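Local coordinates for 6-phosphogluconolactonase (Trypanosoma cruzi, PDB 6VYE), which probably hydrolyses 6-phosphogluconolactone to 6-phosphogluconate, the second step of the oxidative branch of the pentose phosphate pathway, at residues C29-E34 with K254-F259; V33-A38 with H219-A224; D162-G167 with I212-A217; L77-G82 with R105-D110. All coordinates share one frame; numbering follows the deposited sequence.

All four contacts join parts of one Rossmann-like alpha/beta domain and reach the same mixed sheet. Contacts 1 and 2 have centres about 2 Å apart. Both use helix 24-38, and their strands, 256-262 and 219-224, lie side by side. OD1 of Asp256 is 2.8 Å from ND1 of His219, a probable hydrogen bond that joins them. Contact 3 lies about 11 Å from each, centre to centre, on the other face of the sheet. Its strand 163-167 pairs with strand 219-224. Contact 4 is about 17 Å from contact 3 between centres. Its Leu77 touches Ile32 of contact 1 and Ile36 of contact 2. In this family the active site lies at the C-terminal ends of the parallel strands.

Contact 1 of 4, residues C29-E34 with K254-F259; sequences CKKIVE and KGDVTF
Lys31 reaches from helix 24-38 toward Asp256 and Thr258 of strand 256-262, where the helix packs on the sheet of a Rossmann-like alpha/beta fold. Its CG stands anti to the backbone N (chi1 -173°). The chain then bends at chi2 (47°) and again at chi3, which carries its end to the strand. CG of Lys31 packs on CD1 of Ile221 in the neighbouring strand 219-224. Farther out, CE of Lys31 lies 3.2 Å from OG1 of Thr258. The ammonium group makes no direct bond to Asp256. NZ of Lys31 stays 4.2 Å from OD1 of Asp256, too far for a salt bridge, although the opposite charges probably attract. The two carboxylate oxygens have different tasks: OD1 of Asp256 is hydrogen-bonded to His219, and OD2 is turned to a water. Thr258 sets its OG1 anti to its carbonyl carbon (chi1 -50°), facing the same water. That one water joins helix to strand. It accepts from NZ of Lys31 at 2.7 Å, donates to OD2 of Asp256 at 2.8 Å, and lies 2.7 Å from OG1 of Thr258.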
loop_
_atom_site.group_PDB
_atom_site.type_symbol
_atom_site.label_atom_id
_atom_site.label_comp_id
_atom_site.label_asym_id
_atom_site.label_seq_id
_atom_site.Cartn_x
_atom_site.Cartn_y
_atom_site.Cartn_z
ATOM N N CYS A 29 -13.043 -2.944 -3.407
ATOM C CA CYS A 29 -14.024 -1.874 -3.158
ATOM C C CYS A 29 -15.016 -2.294 -2.065
ATOM O O CYS A 29 -15.231 -1.496 -1.108
ATOM C CB CYS A 29 -14.742 -1.548 -4.457
ATOM S SG CYS A 29 -15.856 -0.139 -4.266
ATOM N N LYS A 30 -15.541 -3.515 -2.127
ATOM C CA LYS A 30 -16.541 -4.026 -1.147
ATOM C C LYS A 30 -15.880 -4.073 0.239
ATOM O O LYS A 30 -16.487 -3.603 1.233
ATOM C CB LYS A 30 -17.051 -5.417 -1.545
ATOM C CG LYS A 30 -18.116 -6.012 -0.630
ATOM C CD LYS A 30 -18.750 -7.287 -1.155
ATOM C CE LYS A 30 -19.895 -7.791 -0.294
ATOM N NZ LYS A 30 -20.422 -9.104 -0.752
ATOM N N LYS A 31 -14.669 -4.627 0.298
ATOM C CA LYS A 31 -13.889 -4.731 1.557
ATOM C C LYS A 31 -13.689 -3.319 2.138
ATOM O O LYS A 31 -13.953 -3.155 3.328
ATOM C CB LYS A 31 -12.553 -5.445 1.313
ATOM C CG LYS A 31 -11.763 -5.743 2.585
ATOM C CD LYS A 31 -12.623 -6.364 3.667
ATOM C CE LYS A 31 -11.924 -7.406 4.495
ATOM N NZ LYS A 31 -12.870 -7.996 5.468
ATOM N N ILE A 32 -13.177 -2.367 1.343
ATOM C CA ILE A 32 -12.925 -0.982 1.839
ATOM C C ILE A 32 -14.217 -0.369 2.393
ATOM O O ILE A 32 -14.197 0.144 3.527
ATOM C CB ILE A 32 -12.258 -0.092 0.772
ATOM C CG1 ILE A 32 -10.822 -0.526 0.487
ATOM C CG2 ILE A 32 -12.312 1.378 1.173
ATOM C CD1 ILE A 32 -10.343 -0.121 -0.892
ATOM N N VAL A 33 -15.313 -0.472 1.667
ATOM C CA VAL A 33 -16.633 0.092 2.083
ATOM C C VAL A 33 -17.097 -0.600 3.364
ATOM O O VAL A 33 -17.528 0.117 4.250
ATOM C CB VAL A 33 -17.673 0.033 0.954
ATOM C CG1 VAL A 33 -19.083 0.382 1.427
ATOM C CG2 VAL A 33 -17.266 0.949 -0.188
ATOM N N GLU A 34 -16.972 -1.916 3.472
ATOM C CA GLU A 34 -17.312 -2.678 4.698
ATOM C C GLU A 34 -16.516 -2.139 5.887
ATOM O O GLU A 34 -17.112 -2.014 6.979
ATOM C CB GLU A 34 -16.953 -4.163 4.558
ATOM C CG GLU A 34 -18.063 -5.008 3.983
ATOM C CD GLU A 34 -17.647 -6.397 3.519
ATOM O OE1 GLU A 34 -16.458 -6.807 3.753
ATOM O OE2 GLU A 34 -18.496 -7.052 2.890
ATOM N N LYS A 254 -0.286 -7.287 12.377
ATOM C CA LYS A 254 -0.997 -7.351 13.685
ATOM C C LYS A 254 -2.494 -7.194 13.460
ATOM O O LYS A 254 -3.233 -7.692 14.300
ATOM C CB LYS A 254 -0.536 -6.295 14.690
ATOM C CG LYS A 254 0.908 -6.419 15.141
ATOM C CD LYS A 254 1.161 -7.625 16.014
ATOM C CE LYS A 254 2.613 -7.806 16.415
ATOM N NZ LYS A 254 3.238 -6.530 16.850
ATOM N N GLY A 255 -2.893 -6.624 12.326
ATOM C CA GLY A 255 -4.289 -6.285 12.008
ATOM C C GLY A 255 -5.004 -7.383 11.239
ATOM O O GLY A 255 -4.477 -8.513 11.157
ATOM N N ASP A 256 -6.120 -7.011 10.622
ATOM C CA ASP A 256 -6.988 -7.886 9.802
ATOM C C ASP A 256 -6.439 -7.884 8.367
ATOM O O ASP A 256 -6.530 -6.818 7.703
ATOM C CB ASP A 256 -8.454 -7.432 9.903
ATOM C CG ASP A 256 -9.299 -7.793 8.691
ATOM O OD1 ASP A 256 -9.733 -6.861 7.966
ATOM O OD2 ASP A 256 -9.450 -8.993 8.420
ATOM N N VAL A 257 -5.935 -9.038 7.903
ATOM C CA VAL A 257 -5.249 -9.193 6.590
ATOM C C VAL A 257 -6.174 -9.899 5.617
ATOM O O VAL A 257 -6.627 -10.994 5.939
ATOM C CB VAL A 257 -3.910 -9.950 6.715
ATOM C CG1 VAL A 257 -3.249 -10.152 5.358
ATOM C CG2 VAL A 257 -2.968 -9.212 7.634
ATOM N N THR A 258 -6.393 -9.298 4.450
ATOM C CA THR A 258 -7.178 -9.888 3.330
ATOM C C THR A 258 -6.297 -9.937 2.095
ATOM O O THR A 258 -5.779 -8.889 1.736
ATOM C CB THR A 258 -8.452 -9.095 3.019
ATOM O OG1 THR A 258 -9.127 -8.891 4.260
ATOM C CG2 THR A 258 -9.399 -9.798 2.069
ATOM N N PHE A 259 -6.106 -11.138 1.532
ATOM C CA PHE A 259 -5.478 -11.377 0.207
ATOM C C PHE A 259 -6.609 -11.604 -0.803
ATOM O O PHE A 259 -7.484 -12.482 -0.587
ATOM C CB PHE A 259 -4.519 -12.577 0.239
ATOM C CG PHE A 259 -3.192 -12.374 0.931
ATOM C CD1 PHE A 259 -2.188 -13.317 0.787
ATOM C CD2 PHE A 259 -2.966 -11.308 1.785
ATOM C CE1 PHE A 259 -0.974 -13.177 1.433
ATOM C CE2 PHE A 259 -1.735 -11.147 2.405
ATOM C CZ PHE A 259 -0.736 -12.076 2.224
HETATM O O HOH W 1 -10.846 -9.742 6.114
#

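Contact 2 of 4, residues V33-A38 with H219-A224; sequences VEIIHA and HVILLA
Ile35 has its CG1 anti to the carbonyl carbon (chi1 -67°) and its outer chain extended. This puts CG1 and CG2 above the His219 ring, with CD1 over its CG end. In His219 the ring plane stands roughly perpendicular to the plane of CA, CB and CG (chi2 -93°), which presents a flat face to the helix. The two side chains run past each other in opposite directions. CG2 of Ile35 makes a CH-pi contact, 3.9 Å from the centroid of the His219 ring and 23° off its normal. It leans toward the CD2 and NE2 side. The other branch covers the base of the ring, with CD1 of Ile35 3.7 Å from CG of His219. CG1 of Ile35 lies 3.9 Å from ND1 of His219, above the ring plane. This packs helix 24-38 on the central parallel strands of a Rossmann-like domain. Strand 219-224 runs there between strands 163-167 and 256-262. Ile163 of the first of these also touches Ile35. ND1 of His219 is bonded to Asp256 of the second, which probably limits the rotation of the ring. Two residues along, Ile221 points to the same side of the sheet. Its CD1 meets CD1 of Ile35 at 4.2 Å.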
loop_
_atom_site.group_PDB
_atom_site.type_symbol
_atom_site.label_atom_id
_atom_site.label_comp_id
_atom_site.label_asym_id
_atom_site.label_seq_id
_atom_site.Cartn_x
_atom_site.Cartn_y
_atom_site.Cartn_z
ATOM N N VAL A 33 -15.313 -0.472 1.667
ATOM C CA VAL A 33 -16.633 0.092 2.083
ATOM C C VAL A 33 -17.097 -0.600 3.364
ATOM O O VAL A 33 -17.528 0.117 4.250
ATOM C CB VAL A 33 -17.673 0.033 0.954
ATOM C CG1 VAL A 33 -19.083 0.382 1.427
ATOM C CG2 VAL A 33 -17.266 0.949 -0.188
ATOM N N GLU A 34 -16.972 -1.916 3.472
ATOM C CA GLU A 34 -17.312 -2.678 4.698
ATOM C C GLU A 34 -16.516 -2.139 5.887
ATOM O O GLU A 34 -17.112 -2.014 6.979
ATOM C CB GLU A 34 -16.953 -4.163 4.558
ATOM C CG GLU A 34 -18.063 -5.008 3.983
ATOM C CD GLU A 34 -17.647 -6.397 3.519
ATOM O OE1 GLU A 34 -16.458 -6.807 3.753
ATOM O OE2 GLU A 34 -18.496 -7.052 2.890
ATOM N N ILE A 35 -15.206 -1.874 5.705
ATOM C CA ILE A 35 -14.342 -1.382 6.808
ATOM C C ILE A 35 -14.853 0.019 7.188
ATOM O O ILE A 35 -14.909 0.326 8.362
ATOM C CB ILE A 35 -12.848 -1.388 6.391
ATOM C CG1 ILE A 35 -12.332 -2.819 6.196
ATOM C CG2 ILE A 35 -12.009 -0.600 7.382
ATOM C CD1 ILE A 35 -11.004 -2.873 5.498
ATOM N N ILE A 36 -15.222 0.846 6.213
ATOM C CA ILE A 36 -15.723 2.227 6.487
ATOM C C ILE A 36 -16.981 2.111 7.351
ATOM O O ILE A 36 -17.044 2.734 8.419
ATOM C CB ILE A 36 -15.985 3.008 5.191
ATOM C CG1 ILE A 36 -14.679 3.321 4.458
ATOM C CG2 ILE A 36 -16.794 4.276 5.500
ATOM C CD1 ILE A 36 -14.851 3.848 3.063
ATOM N N HIS A 37 -17.947 1.300 6.934
ATOM C CA HIS A 37 -19.269 1.204 7.614
ATOM C C HIS A 37 -19.190 0.502 8.974
ATOM O O HIS A 37 -20.147 0.673 9.772
ATOM C CB HIS A 37 -20.281 0.543 6.703
ATOM C CG HIS A 37 -20.611 1.410 5.541
ATOM N ND1 HIS A 37 -20.698 2.783 5.686
ATOM C CD2 HIS A 37 -20.897 1.125 4.252
ATOM C CE1 HIS A 37 -21.011 3.320 4.514
ATOM N NE2 HIS A 37 -21.098 2.324 3.609
ATOM N N ALA A 38 -18.135 -0.265 9.239
ATOM C CA ALA A 38 -17.933 -0.995 10.512
ATOM C C ALA A 38 -17.466 -0.007 11.571
ATOM O O ALA A 38 -17.545 -0.343 12.737
ATOM C CB ALA A 38 -16.926 -2.119 10.341
ATOM N N HIS A 219 -6.130 -2.631 9.124
ATOM C CA HIS A 219 -6.518 -3.479 7.972
ATOM C C HIS A 219 -5.491 -3.401 6.843
ATOM O O HIS A 219 -5.120 -2.264 6.412
ATOM C CB HIS A 219 -7.885 -3.105 7.439
ATOM C CG HIS A 219 -8.912 -3.087 8.503
ATOM N ND1 HIS A 219 -9.694 -4.199 8.785
ATOM C CD2 HIS A 219 -9.281 -2.109 9.362
ATOM C CE1 HIS A 219 -10.516 -3.903 9.766
ATOM N NE2 HIS A 219 -10.305 -2.609 10.121
ATOM N N VAL A 220 -5.105 -4.575 6.337
ATOM C CA VAL A 220 -4.159 -4.684 5.205
ATOM C C VAL A 220 -4.865 -5.496 4.117
ATOM O O VAL A 220 -5.404 -6.582 4.427
ATOM C CB VAL A 220 -2.826 -5.328 5.639
ATOM C CG1 VAL A 220 -1.921 -5.565 4.450
ATOM C CG2 VAL A 220 -2.124 -4.533 6.735
ATOM N N ILE A 221 -4.882 -4.981 2.900
ATOM C CA ILE A 221 -5.549 -5.617 1.720
ATOM C C ILE A 221 -4.479 -5.740 0.650
ATOM O O ILE A 221 -3.972 -4.664 0.191
ATOM C CB ILE A 221 -6.759 -4.796 1.221
ATOM C CG1 ILE A 221 -7.782 -4.565 2.337
ATOM C CG2 ILE A 221 -7.389 -5.453 -0.008
ATOM C CD1 ILE A 221 -8.846 -3.532 1.997
ATOM N N LEU A 222 -4.099 -6.977 0.319
ATOM C CA LEU A 222 -3.113 -7.241 -0.750
ATOM C C LEU A 222 -3.875 -7.706 -1.984
ATOM O O LEU A 222 -4.695 -8.653 -1.880
ATOM C CB LEU A 222 -2.085 -8.286 -0.304
ATOM C CG LEU A 222 -1.025 -8.644 -1.348
ATOM C CD1 LEU A 222 0.015 -7.549 -1.473
ATOM C CD2 LEU A 222 -0.348 -9.938 -0.983
ATOM N N LEU A 223 -3.579 -7.075 -3.118
ATOM C CA LEU A 223 -4.093 -7.443 -4.459
ATOM C C LEU A 223 -2.971 -8.179 -5.198
ATOM O O LEU A 223 -1.854 -7.648 -5.274
ATOM C CB LEU A 223 -4.506 -6.155 -5.166
ATOM C CG LEU A 223 -5.627 -5.380 -4.488
ATOM C CD1 LEU A 223 -6.246 -4.359 -5.420
ATOM C CD2 LEU A 223 -6.699 -6.351 -4.024
ATOM N N ALA A 224 -3.213 -9.409 -5.647
ATOM C CA ALA A 224 -2.194 -10.169 -6.405
ATOM C C ALA A 224 -2.850 -11.006 -7.515
ATOM O O ALA A 224 -3.820 -11.739 -7.242
ATOM C CB ALA A 224 -1.394 -11.012 -5.446
#

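Contact 3 of 4, residues D162-G167 with I212-A217; sequences DIVLLG and ITIIHA
Val164 and Leu166 meet Ile214 and Ala217 through aliphatic groups alone, with no flat group between them. The flat ring nearby, that of His216, takes no part in the contact with strand 163-167. At its edge, in the ring plane, lies the carbonyl oxygen of Ile212. ND1 of His216 donates to O of Ile212 at 3.2 Å, with an N-H...O angle of 156°. The same oxygen also takes a weak bond from the backbone N of His216, so side chain and main chain both hold the last turn of the helix. Ala217 follows at once, and its CB is turned toward the strand. The tightest packing is there: CG2 of Val164 lies 3.5 Å from CB of Ala217. Val164 has CG1 anti to its backbone N (chi1 172°), which spreads its two methyl groups between two partners. CG1 of Val164 touches CG1 of Ile214 at 4.1 Å, and these side chains are set nearly square to one another. The ends of Leu166 and Ile214 meet head-on. CD1 of Leu166 is 3.9 Å from CG2 of Ile214, while CD2 of Leu166 is 4.0 Å from CD1 of Ile214. All four residues are buried. Along the strand the sides alternate: Ile163 and Leu165 pack toward helix 24-38, Val164 and Leu166 toward helix 211-215. Helices on both faces of a largely parallel sheet are the mark of the three-layered, Rossmann-like alpha/beta fold.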
loop_
_atom_site.group_PDB
_atom_site.type_symbol
_atom_site.label_atom_id
_atom_site.label_comp_id
_atom_site.label_asym_id
_atom_site.label_seq_id
_atom_site.Cartn_x
_atom_site.Cartn_y
_atom_site.Cartn_z
ATOM N N ASP A 162 -5.677 2.978 9.348
ATOM C CA ASP A 162 -6.903 2.158 9.328
ATOM C C ASP A 162 -6.794 1.131 8.181
ATOM O O ASP A 162 -7.065 -0.047 8.432
ATOM C CB ASP A 162 -8.133 3.056 9.158
ATOM C CG ASP A 162 -8.391 3.916 10.367
ATOM O OD1 ASP A 162 -8.542 3.326 11.493
ATOM O OD2 ASP A 162 -8.355 5.153 10.206
ATOM N N ILE A 163 -6.427 1.565 6.965
ATOM C CA ILE A 163 -6.365 0.656 5.797
ATOM C C ILE A 163 -5.011 0.833 5.121
ATOM O O ILE A 163 -4.603 1.986 4.871
ATOM C CB ILE A 163 -7.547 0.865 4.838
ATOM C CG1 ILE A 163 -8.889 0.879 5.575
ATOM C CG2 ILE A 163 -7.498 -0.177 3.736
ATOM C CD1 ILE A 163 -10.091 1.059 4.707
ATOM N N VAL A 164 -4.341 -0.280 4.810
ATOM C CA VAL A 164 -3.201 -0.217 3.868
ATOM C C VAL A 164 -3.515 -1.118 2.675
ATOM O O VAL A 164 -3.742 -2.318 2.867
ATOM C CB VAL A 164 -1.885 -0.587 4.552
ATOM C CG1 VAL A 164 -0.776 -0.708 3.510
ATOM C CG2 VAL A 164 -1.529 0.429 5.626
ATOM N N LEU A 165 -3.551 -0.529 1.488
ATOM C CA LEU A 165 -3.726 -1.260 0.210
ATOM C C LEU A 165 -2.379 -1.576 -0.424
ATOM O O LEU A 165 -1.613 -0.653 -0.674
ATOM C CB LEU A 165 -4.492 -0.345 -0.729
ATOM C CG LEU A 165 -5.989 -0.501 -0.734
ATOM C CD1 LEU A 165 -6.557 0.666 -1.537
ATOM C CD2 LEU A 165 -6.356 -1.852 -1.370
ATOM N N LEU A 166 -2.138 -2.828 -0.768
ATOM C CA LEU A 166 -0.837 -3.231 -1.332
ATOM C C LEU A 166 -1.027 -4.022 -2.632
ATOM O O LEU A 166 -2.081 -4.680 -2.796
ATOM C CB LEU A 166 -0.124 -4.071 -0.275
ATOM C CG LEU A 166 0.221 -3.354 1.028
ATOM C CD1 LEU A 166 0.849 -4.326 1.985
ATOM C CD2 LEU A 166 1.143 -2.165 0.811
ATOM N N GLY A 167 -0.053 -3.965 -3.525
ATOM C CA GLY A 167 -0.012 -4.868 -4.700
ATOM C C GLY A 167 1.233 -5.730 -4.620
ATOM O O GLY A 167 2.185 -5.257 -4.011
ATOM N N ILE A 212 7.248 -1.910 9.432
ATOM C CA ILE A 212 6.692 -1.695 10.805
ATOM C C ILE A 212 5.349 -0.941 10.688
ATOM O O ILE A 212 4.443 -1.249 11.439
ATOM C CB ILE A 212 7.689 -1.017 11.763
ATOM C CG1 ILE A 212 7.197 -1.030 13.212
ATOM C CG2 ILE A 212 8.035 0.392 11.332
ATOM C CD1 ILE A 212 6.861 -2.437 13.754
ATOM N N THR A 213 5.207 -0.037 9.738
ATOM C CA THR A 213 3.958 0.723 9.523
ATOM C C THR A 213 2.846 -0.198 9.041
ATOM O O THR A 213 1.772 -0.052 9.556
ATOM C CB THR A 213 4.107 1.878 8.530
ATOM O OG1 THR A 213 5.129 2.740 9.017
ATOM C CG2 THR A 213 2.815 2.657 8.408
ATOM N N ILE A 214 3.117 -1.062 8.054
ATOM C CA ILE A 214 2.128 -2.008 7.485
ATOM C C ILE A 214 1.751 -3.030 8.568
ATOM O O ILE A 214 0.535 -3.377 8.731
ATOM C CB ILE A 214 2.677 -2.663 6.196
ATOM C CG1 ILE A 214 2.872 -1.607 5.113
ATOM C CG2 ILE A 214 1.777 -3.802 5.727
ATOM C CD1 ILE A 214 3.700 -2.060 3.945
ATOM N N ILE A 215 2.746 -3.507 9.294
ATOM C CA ILE A 215 2.569 -4.535 10.358
ATOM C C ILE A 215 1.586 -4.036 11.432
ATOM O O ILE A 215 0.858 -4.867 11.975
ATOM C CB ILE A 215 3.943 -4.944 10.921
ATOM C CG1 ILE A 215 4.628 -5.917 9.950
ATOM C CG2 ILE A 215 3.812 -5.545 12.314
ATOM C CD1 ILE A 215 6.119 -6.094 10.183
ATOM N N HIS A 216 1.523 -2.730 11.683
ATOM C CA HIS A 216 0.633 -2.132 12.713
ATOM C C HIS A 216 -0.655 -1.510 12.154
ATOM O O HIS A 216 -1.378 -0.899 12.971
ATOM C CB HIS A 216 1.452 -1.156 13.548
ATOM C CG HIS A 216 2.258 -1.912 14.534
ATOM N ND1 HIS A 216 3.565 -2.324 14.270
ATOM C CD2 HIS A 216 1.925 -2.413 15.738
ATOM C CE1 HIS A 216 3.998 -3.005 15.302
ATOM N NE2 HIS A 216 3.020 -3.068 16.209
ATOM N N ALA A 217 -0.936 -1.610 10.844
ATOM C CA ALA A 217 -2.180 -1.069 10.239
ATOM C C ALA A 217 -3.311 -1.925 10.790
ATOM O O ALA A 217 -3.079 -3.110 10.965
ATOM C CB ALA A 217 -2.163 -1.147 8.725
#

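Contact 4 of 4, residues L77-G82 with R105-D110; sequences LRFFFG and RDIPED. Unlike the reference sequence in segment 105-110: Arg105 (reference His).
Arg78, Ile107 and Asp110 give up the most surface here, with Phe79 as the apolar partner of Ile107. Arg78 extends from strand 77-85 with CG anti to its backbone N. A bend at chi3 (-68°) then brings the guanidinium edge to the backbone of Asp110. NH1 of Arg78 lies 2.8 Å from O of Asp110, which sits near the guanidinium plane. The carboxylate of Asp110 adds only a long salt bridge: its OD2 is 3.9 Å from NH1 of Arg78. With CG lodged between its backbone N and carbonyl carbon (chi1 74°), Asp110 brings OD2 to the side of Arg78. OD2 of Asp110 also forms a salt bridge with Arg75, its stronger partner, so two arginines share one carboxylate. Ile107 makes the apolar half of the contact. Its side chain lies roughly perpendicular to that of Phe79. CG2 of Ile107 is 4.0 Å from CE2 of Phe79, and CG1 of Ile107 is equally near that atom. One face of the Phe79 ring takes CB of Leu77 from its own strand. The segment 105-110 follows helix 95-104, whose Leu103 and Leu104 also pack on Phe79. Beyond Asp110 the chain runs beside the strand, where Leu111 and Val113 form backbone hydrogen bonds with Phe79. Strand 46-50 is the next strand inward, and its Ile48 and Leu50 also touch the Phe79 side chain.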
loop_
_atom_site.group_PDB
_atom_site.type_symbol
_atom_site.label_atom_id
_atom_site.label_comp_id
_atom_site.label_asym_id
_atom_site.label_seq_id
_atom_site.Cartn_x
_atom_site.Cartn_y
_atom_site.Cartn_z
ATOM N N LEU A 77 -12.887 8.942 4.167
ATOM C CA LEU A 77 -11.474 8.510 3.979
ATOM C C LEU A 77 -10.547 9.721 3.855
ATOM O O LEU A 77 -10.885 10.718 3.171
ATOM C CB LEU A 77 -11.326 7.614 2.732
ATOM C CG LEU A 77 -11.848 6.176 2.858
ATOM C CD1 LEU A 77 -11.661 5.390 1.567
ATOM C CD2 LEU A 77 -11.228 5.414 4.009
ATOM N N ARG A 78 -9.362 9.561 4.429
ATOM C CA ARG A 78 -8.207 10.459 4.244
ATOM C C ARG A 78 -7.152 9.631 3.510
ATOM O O ARG A 78 -6.729 8.566 4.007
ATOM C CB ARG A 78 -7.760 11.024 5.592
ATOM C CG ARG A 78 -6.862 12.235 5.460
ATOM C CD ARG A 78 -6.215 12.563 6.813
ATOM N NE ARG A 78 -7.206 13.031 7.793
ATOM C CZ ARG A 78 -7.747 14.252 7.818
ATOM N NH1 ARG A 78 -7.447 15.169 6.911
ATOM N NH2 ARG A 78 -8.635 14.554 8.733
ATOM N N PHE A 79 -6.858 10.077 2.298
ATOM C CA PHE A 79 -6.063 9.349 1.296
ATOM C C PHE A 79 -4.594 9.747 1.451
ATOM O O PHE A 79 -4.241 10.921 1.204
ATOM C CB PHE A 79 -6.612 9.637 -0.105
ATOM C CG PHE A 79 -8.012 9.121 -0.356
ATOM C CD1 PHE A 79 -8.206 7.815 -0.766
ATOM C CD2 PHE A 79 -9.114 9.960 -0.232
ATOM C CE1 PHE A 79 -9.482 7.324 -0.991
ATOM C CE2 PHE A 79 -10.397 9.476 -0.462
ATOM C CZ PHE A 79 -10.565 8.176 -0.904
ATOM N N PHE A 80 -3.778 8.765 1.789
ATOM C CA PHE A 80 -2.295 8.819 1.835
ATOM C C PHE A 80 -1.758 7.862 0.773
ATOM O O PHE A 80 -2.536 7.152 0.176
ATOM C CB PHE A 80 -1.812 8.385 3.214
ATOM C CG PHE A 80 -2.220 9.286 4.353
ATOM C CD1 PHE A 80 -3.483 9.198 4.925
ATOM C CD2 PHE A 80 -1.327 10.202 4.890
ATOM C CE1 PHE A 80 -3.860 10.020 5.982
ATOM C CE2 PHE A 80 -1.713 11.046 5.926
ATOM C CZ PHE A 80 -2.986 10.962 6.462
ATOM N N PHE A 81 -0.455 7.844 0.567
ATOM C CA PHE A 81 0.203 6.958 -0.421
ATOM C C PHE A 81 1.158 6.036 0.314
ATOM O O PHE A 81 1.912 6.532 1.167
ATOM C CB PHE A 81 0.865 7.795 -1.510
ATOM C CG PHE A 81 -0.159 8.500 -2.351
ATOM C CD1 PHE A 81 -0.647 7.907 -3.505
ATOM C CD2 PHE A 81 -0.722 9.685 -1.905
ATOM C CE1 PHE A 81 -1.624 8.544 -4.253
ATOM C CE2 PHE A 81 -1.738 10.292 -2.631
ATOM C CZ PHE A 81 -2.168 9.727 -3.817
ATOM N N GLY A 82 1.046 4.741 0.023
ATOM C CA GLY A 82 1.965 3.723 0.554
ATOM C C GLY A 82 3.343 3.912 -0.045
ATOM O O GLY A 82 4.300 3.541 0.577
ATOM N N ARG A 105 -9.549 13.966 -7.660
ATOM C CA ARG A 105 -9.912 15.293 -8.224
ATOM C C ARG A 105 -11.243 15.757 -7.601
ATOM O O ARG A 105 -11.428 16.944 -7.467
ATOM C CB ARG A 105 -9.982 15.234 -9.759
ATOM C CG ARG A 105 -10.974 14.238 -10.344
ATOM C CD ARG A 105 -10.819 14.100 -11.862
ATOM N NE ARG A 105 -11.451 12.878 -12.371
ATOM C CZ ARG A 105 -12.745 12.753 -12.669
ATOM N NH1 ARG A 105 -13.557 13.791 -12.581
ATOM N NH2 ARG A 105 -13.225 11.602 -13.089
ATOM N N ASP A 106 -12.103 14.840 -7.154
ATOM C CA ASP A 106 -13.419 15.178 -6.562
ATOM C C ASP A 106 -13.458 14.979 -5.033
ATOM O O ASP A 106 -14.574 14.963 -4.493
ATOM C CB ASP A 106 -14.486 14.324 -7.226
ATOM C CG ASP A 106 -14.827 14.837 -8.616
ATOM O OD1 ASP A 106 -14.940 14.024 -9.553
ATOM O OD2 ASP A 106 -14.936 16.043 -8.749
ATOM N N ILE A 107 -12.320 14.814 -4.350
ATOM C CA ILE A 107 -12.254 14.627 -2.866
ATOM C C ILE A 107 -11.846 15.945 -2.218
ATOM O O ILE A 107 -10.962 16.628 -2.706
ATOM C CB ILE A 107 -11.282 13.478 -2.510
ATOM C CG1 ILE A 107 -11.751 12.176 -3.145
ATOM C CG2 ILE A 107 -11.076 13.333 -0.998
ATOM C CD1 ILE A 107 -13.176 11.778 -2.797
ATOM N N PRO A 108 -12.468 16.360 -1.096
ATOM C CA PRO A 108 -12.027 17.561 -0.378
ATOM C C PRO A 108 -10.513 17.552 -0.109
ATOM O O PRO A 108 -9.939 16.470 0.118
ATOM C CB PRO A 108 -12.824 17.515 0.923
ATOM C CG PRO A 108 -14.082 16.738 0.555
ATOM C CD PRO A 108 -13.645 15.722 -0.479
ATOM N N GLU A 109 -9.881 18.718 -0.239
ATOM C CA GLU A 109 -8.403 18.862 -0.345
ATOM C C GLU A 109 -7.745 18.403 0.958
ATOM O O GLU A 109 -6.670 17.760 0.893
ATOM C CB GLU A 109 -7.983 20.288 -0.715
ATOM C CG GLU A 109 -8.274 21.327 0.353
ATOM C CD GLU A 109 -7.677 22.690 0.040
ATOM O OE1 GLU A 109 -6.895 23.195 0.860
ATOM O OE2 GLU A 109 -7.950 23.210 -1.063
ATOM N N ASP A 110 -8.371 18.666 2.099
ATOM C CA ASP A 110 -7.822 18.258 3.414
ATOM C C ASP A 110 -7.776 16.728 3.498
ATOM O O ASP A 110 -7.030 16.233 4.344
ATOM C CB ASP A 110 -8.582 18.898 4.579
ATOM C CG ASP A 110 -9.963 18.314 4.848
ATOM O OD1 ASP A 110 -10.829 18.351 3.944
ATOM O OD2 ASP A 110 -10.164 17.816 5.964
#